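Local atomic coordinates of mbDLG-3 protein (PDB entry 6X1N), a protein that belongs to the Dlg family of scaffold proteins and, through this third PDZ domain, probably binds the C-terminal tails of partner proteins. Residues L71-Y74 with R75-A78; Q54-E57 with G58-I61. All blocks are in the same frame, centred on the assembly; numbering follows the deposited sequence.

Contact 1 (L71-Y74 with R75-A78); sequences LASY and RQAA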
ATOM      1  N   LEU A  71      -0.920   2.065  11.462  1.00  8.29           N
ATOM      2  CA  LEU A  71      -0.499   3.343  12.023  1.00  8.51           C
ATOM      3  C   LEU A  71       0.814   3.833  11.426  1.00  7.69           C
ATOM      4  O   LEU A  71       1.438   4.739  11.983  1.00  8.39           O
ATOM      5  CB  LEU A  71      -0.384   3.257  13.548  1.00  9.93           C
ATOM      6  CG  LEU A  71      -1.606   2.776  14.336  1.00  9.15           C
ATOM      7  CD1 LEU A  71      -1.275   2.781  15.828  1.00 11.95           C
ATOM      8  CD2 LEU A  71      -2.781   3.670  14.058  1.00 11.72           C
ATOM      9  N   ALA A  72       1.247   3.256  10.309  1.00  7.63           N
ATOM     10  CA  ALA A  72       2.539   3.610   9.744  1.00  6.90           C
ATOM     11  C   ALA A  72       2.500   5.013   9.151  1.00  7.09           C
ATOM     12  O   ALA A  72       1.483   5.461   8.626  1.00  7.46           O
ATOM     13  CB  ALA A  72       2.938   2.601   8.668  1.00  9.11           C
ATOM     14  N   SER A  73       3.631   5.712   9.230  1.00  6.61           N
ATOM     15  CA  SER A  73       3.783   6.937   8.456  1.00  6.56           C
ATOM     16  C   SER A  73       4.097   6.603   6.997  1.00  6.60           C
ATOM     17  O   SER A  73       4.551   5.506   6.676  1.00  6.38           O
ATOM     18  CB  SER A  73       4.945   7.766   9.006  1.00  7.27           C
ATOM     19  OG  SER A  73       6.143   7.030   8.873  1.00  7.15           O
ATOM     20  N   TYR A  74       3.920   7.600   6.124  1.00  6.68           N
ATOM     21  CA  TYR A  74       4.437   7.478   4.767  1.00  7.12           C
ATOM     22  C   TYR A  74       5.901   7.079   4.785  1.00  7.66           C
ATOM     23  O   TYR A  74       6.304   6.125   4.118  1.00  7.37           O
ATOM     24  CB  TYR A  74       4.291   8.796   4.011  1.00  8.37           C
ATOM     25  CG  TYR A  74       5.162   8.756   2.779  1.00  7.76           C
ATOM     26  CD1 TYR A  74       4.781   7.997   1.683  1.00  8.51           C
ATOM     27  CD2 TYR A  74       6.400   9.409   2.731  1.00  8.67           C
ATOM     28  CE1 TYR A  74       5.584   7.907   0.556  1.00  7.39           C
ATOM     29  CE2 TYR A  74       7.217   9.315   1.614  1.00  8.75           C
ATOM     30  CZ  TYR A  74       6.794   8.574   0.533  1.00  8.03           C
ATOM     31  OH  TYR A  74       7.598   8.481  -0.582  1.00 10.17           O
ATOM     32  N   ARG A  75       6.716   7.804   5.553  1.00  7.38           N
ATOM     33  CA  ARG A  75       8.150   7.539   5.545  1.00  9.45           C
ATOM     34  C   ARG A  75       8.442   6.098   5.933  1.00  8.92           C
ATOM     35  O   ARG A  75       9.300   5.444   5.325  1.00 10.51           O
ATOM     36  CB  ARG A  75       8.859   8.500   6.497  1.00 12.55           C
ATOM     37  CG  ARG A  75      10.358   8.602   6.279  1.00 19.09           C
ATOM     38  CD  ARG A  75      10.665   9.605   5.176  1.00 20.10           C
ATOM     39  NE  ARG A  75      10.466  10.983   5.611  1.00 23.14           N
ATOM     40  CZ  ARG A  75      10.573  12.037   4.811  1.00 17.00           C
ATOM     41  NH1 ARG A  75      10.864  11.872   3.527  1.00 20.21           N
ATOM     42  NH2 ARG A  75      10.390  13.257   5.300  1.00 20.15           N
ATOM     43  N   GLN A  76       7.746   5.590   6.955  1.00  7.69           N
ATOM     44  CA  GLN A  76       7.957   4.215   7.394  1.00  8.82           C
ATOM     45  C   GLN A  76       7.626   3.218   6.289  1.00  7.52           C
ATOM     46  O   GLN A  76       8.390   2.277   6.037  1.00  9.26           O
ATOM     47  CB  GLN A  76       7.098   3.948   8.626  1.00  8.56           C
ATOM     48  CG  GLN A  76       7.208   2.541   9.175  1.00  9.26           C
ATOM     49  CD  GLN A  76       6.094   2.225  10.146  1.00  8.88           C
ATOM     50  OE1 GLN A  76       5.558   3.118  10.799  1.00 10.96           O
ATOM     51  NE2 GLN A  76       5.710   0.953  10.212  1.00 11.64           N
ATOM     52  N   ALA A  77       6.483   3.403   5.617  1.00  8.01           N
ATOM     53  CA  ALA A  77       6.086   2.481   4.553  1.00  7.92           C
ATOM     54  C   ALA A  77       7.032   2.559   3.361  1.00  8.48           C
ATOM     55  O   ALA A  77       7.427   1.526   2.802  1.00  9.24           O
ATOM     56  CB  ALA A  77       4.645   2.760   4.116  1.00  8.96           C
ATOM     57  N   ALA A  78       7.399   3.770   2.942  1.00  9.32           N
ATOM     58  CA  ALA A  78       8.292   3.895   1.794  1.00 10.04           C
ATOM     59  C   ALA A  78       9.651   3.295   2.105  1.00 11.51           C
ATOM     60  O   ALA A  78      10.282   2.670   1.240  1.00 10.77           O
ATOM     61  CB  ALA A  78       8.426   5.362   1.390  1.00 11.80           C
TER
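Ser73 and Ala77 open the first winding of a helix, with Ser73 at the N-cap: Ala77 N donates to Ser73 O at 3.0 Å, and the next alpha-helical bond runs from Ala78 N to Tyr74 O (2.9 Å). The Ser73 hydroxyl reaches forward to cap it: with chi1 at 62°, OG sits between the backbone N and the carbonyl carbon and accepts from Gln76 N at 2.9 Å, giving an amide of the first turn a partner. Gln76 runs the other way, its extended chain lying back along the approach to the helix until OE1 comes within 3.2 Å of Ala72 CA and the amide rests beside the Ala72 methyl. One turn on, the Ala78 methyl sits over one face of the Tyr74 ring, a CH-pi contact 4.1 Å from CB to the centroid, displaced toward the phenol end so that CZ is its closest ring atom at 3.7 Å. With an alanine in place of Tyr74, the Ala78 methyl would have no ring to lie against and would probably be left more open on that side. The helix 74-82 is the one that flanks the peptide groove in PDZ domains. Tyr74 and Ala77 lean on Leu21 of strand 19-22, the groove's other wall, while Ala72 and Ala77 pack on Ile38 of strand 38-43.

Contact 2 (Q54-E57 with G58-I61); sequences QVFE and GDQI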
ATOM      1  N   GLN A  54      -4.321  -7.077  -9.486  1.00  7.88           N
ATOM      2  CA  GLN A  54      -5.006  -7.209  -8.207  1.00  9.11           C
ATOM      3  C   GLN A  54      -4.541  -6.169  -7.199  1.00  8.65           C
ATOM      4  O   GLN A  54      -4.715  -6.356  -5.992  1.00  8.61           O
ATOM      5  CB  GLN A  54      -4.867  -8.624  -7.647  1.00 12.44           C
ATOM      6  CG  GLN A  54      -5.682  -9.659  -8.424  1.00 14.91           C
ATOM      7  CD  GLN A  54      -7.196  -9.510  -8.218  1.00 17.57           C
ATOM      8  OE1 GLN A  54      -7.734  -9.904  -7.178  1.00 17.62           O
ATOM      9  NE2 GLN A  54      -7.887  -8.956  -9.216  1.00 19.71           N
ATOM     10  N   VAL A  55      -3.957  -5.077  -7.676  1.00  8.61           N
ATOM     11  CA  VAL A  55      -3.495  -3.968  -6.853  1.00  7.84           C
ATOM     12  C   VAL A  55      -4.053  -2.701  -7.479  1.00  6.47           C
ATOM     13  O   VAL A  55      -3.825  -2.458  -8.671  1.00  7.06           O
ATOM     14  CB  VAL A  55      -1.959  -3.913  -6.812  1.00  8.72           C
ATOM     15  CG1 VAL A  55      -1.482  -2.780  -5.924  1.00  9.33           C
ATOM     16  CG2 VAL A  55      -1.374  -5.268  -6.371  1.00  9.37           C
ATOM     17  N   PHE A  56      -4.785  -1.902  -6.705  1.00  6.10           N
ATOM     18  CA  PHE A  56      -5.510  -0.777  -7.266  1.00  7.35           C
ATOM     19  C   PHE A  56      -5.215   0.502  -6.500  1.00  7.68           C
ATOM     20  O   PHE A  56      -5.103   0.503  -5.271  1.00  7.98           O
ATOM     21  CB  PHE A  56      -7.030  -1.005  -7.200  1.00  8.37           C
ATOM     22  CG  PHE A  56      -7.491  -2.284  -7.840  1.00  7.35           C
ATOM     23  CD1 PHE A  56      -7.105  -2.612  -9.124  1.00  8.42           C
ATOM     24  CD2 PHE A  56      -8.312  -3.151  -7.144  1.00  9.69           C
ATOM     25  CE1 PHE A  56      -7.551  -3.790  -9.706  1.00 10.18           C
ATOM     26  CE2 PHE A  56      -8.749  -4.320  -7.714  1.00 11.10           C
ATOM     27  CZ  PHE A  56      -8.373  -4.644  -8.995  1.00  9.83           C
ATOM     28  N   GLU A  57      -5.168   1.613  -7.226  1.00  7.78           N
ATOM     29  CA  GLU A  57      -5.174   2.905  -6.563  1.00  8.19           C
ATOM     30  C   GLU A  57      -6.386   3.002  -5.641  1.00  7.52           C
ATOM     31  O   GLU A  57      -7.477   2.529  -5.972  1.00  7.45           O
ATOM     32  CB  GLU A  57      -5.213   4.016  -7.607  1.00  9.58           C
ATOM     33  CG  GLU A  57      -5.190   5.370  -6.948  1.00 10.89           C
ATOM     34  CD  GLU A  57      -5.086   6.523  -7.911  1.00 12.74           C
ATOM     35  OE1 GLU A  57      -4.765   6.303  -9.108  1.00 13.45           O
ATOM     36  OE2 GLU A  57      -5.336   7.661  -7.445  1.00 14.00           O
ATOM     37  N   GLY A  58      -6.181   3.572  -4.458  1.00  7.91           N
ATOM     38  CA  GLY A  58      -7.229   3.653  -3.464  1.00  8.35           C
ATOM     39  C   GLY A  58      -7.338   2.454  -2.553  1.00  7.26           C
ATOM     40  O   GLY A  58      -8.200   2.449  -1.660  1.00  8.36           O
ATOM     41  N   ASP A  59      -6.500   1.444  -2.737  1.00  6.42           N
ATOM     42  CA  ASP A  59      -6.432   0.342  -1.785  1.00  7.64           C
ATOM     43  C   ASP A  59      -5.727   0.804  -0.518  1.00  6.59           C
ATOM     44  O   ASP A  59      -4.699   1.491  -0.576  1.00  7.44           O
ATOM     45  CB  ASP A  59      -5.585  -0.809  -2.339  1.00  8.18           C
ATOM     46  CG  ASP A  59      -6.286  -1.630  -3.390  1.00  7.38           C
ATOM     47  OD1 ASP A  59      -7.523  -1.512  -3.548  1.00  8.66           O
ATOM     48  OD2 ASP A  59      -5.578  -2.455  -4.004  1.00  7.86           O
ATOM     49  N   GLN A  60      -6.251   0.392   0.632  1.00  6.59           N
ATOM     50  CA  GLN A  60      -5.474   0.477   1.857  1.00  5.69           C
ATOM     51  C   GLN A  60      -4.550  -0.726   1.927  1.00  6.01           C
ATOM     52  O   GLN A  60      -4.983  -1.866   1.701  1.00  7.30           O
ATOM     53  CB  GLN A  60      -6.384   0.518   3.081  1.00  7.06           C
ATOM     54  CG  GLN A  60      -5.562   0.625   4.350  1.00  8.06           C
ATOM     55  CD  GLN A  60      -6.340   1.086   5.560  1.00  7.44           C
ATOM     56  OE1 GLN A  60      -7.564   1.213   5.527  1.00  8.28           O
ATOM     57  NE2 GLN A  60      -5.622   1.329   6.657  1.00  7.70           N
ATOM     58  N   ILE A  61      -3.271  -0.468   2.204  1.00  6.08           N
ATOM     59  CA  ILE A  61      -2.310  -1.529   2.471  1.00  6.78           C
ATOM     60  C   ILE A  61      -2.399  -1.811   3.966  1.00  7.15           C
ATOM     61  O   ILE A  61      -1.835  -1.082   4.782  1.00  7.40           O
ATOM     62  CB  ILE A  61      -0.886  -1.141   2.072  1.00  7.34           C
ATOM     63  CG1 ILE A  61      -0.818  -0.602   0.639  1.00  7.73           C
ATOM     64  CG2 ILE A  61       0.017  -2.354   2.231  1.00  9.14           C
ATOM     65  CD1 ILE A  61       0.614  -0.248   0.194  1.00  8.87           C
TER
HETATM   66  O   HOH W   1      -9.022   0.551  -4.625  1.00  9.94           O
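Phe56 and Asp59 close a type II beta turn, joined through their backbones by the bond from Asp59 N to Phe56 O (3.0 Å). Gly58 takes the third position of this turn with phi at 87°; a beta carbon at these backbone angles would collide with the carbonyl oxygen of Glu57, which explains the glycine.

A second hydrogen bond runs in the opposite sense, from main chain to side chain: Phe56 N donates to Asp59 OD2 at 2.9 Å, meeting that oxygen from above the carboxylate plane. The torsion of Asp59 makes this possible, since chi1 of -76° sets CG beside its own backbone N and brings the carboxylate back across the turn to Phe56. The two residues are thus held by a reciprocal pair of bonds, and the buried carboxylate is further served by Arg6, whose NH1 forms a salt bridge with OD2. This cationic partner would be expected to stabilise the charged form of the acid.

A water adds a further link: it donates to both Glu57 O and Asp59 OD1, each at 2.8 Å, and so ties the middle of the turn to the other carboxylate oxygen.

Beyond these bonds the two side chains meet in van der Waals contact: Phe56 CB lies 3.7 Å from Asp59 OD1, which comes up to the ring edge near its plane, with ring and carboxylate planes 64° apart.

The turn carries the chain from helix 48-52 into strand 59-64, which lies between strands 38-43 and 88-95. Gly58 and Asp59 pair with the backbone of Ile40, Val55 packs on Ile40, Ile43, Leu93 and Val8, and Glu57 OE2 bonds Tyr100 OH of helix 97-102.

Contact 2 precedes contact 1 in the chain, and strands 59-64 and 67-68 lead from the turn toward the helix. The centres of the two contacts are 16 Å apart and their nearest atoms about 6 Å, so they do not touch directly. Strand 38-43 connects them: Ile38 receives the side chains of Ala72 and Ala77 from contact 1 and pairs through its backbone with Ile61 of contact 2. Contact 1 forms the start of the helix beside the presumed peptide groove, where a glycerol, probably from the crystallisation liquor, lies about 4 Å from the side chain of Ala78. A glycerol also hydrogen-bonds Gln54 in contact 2.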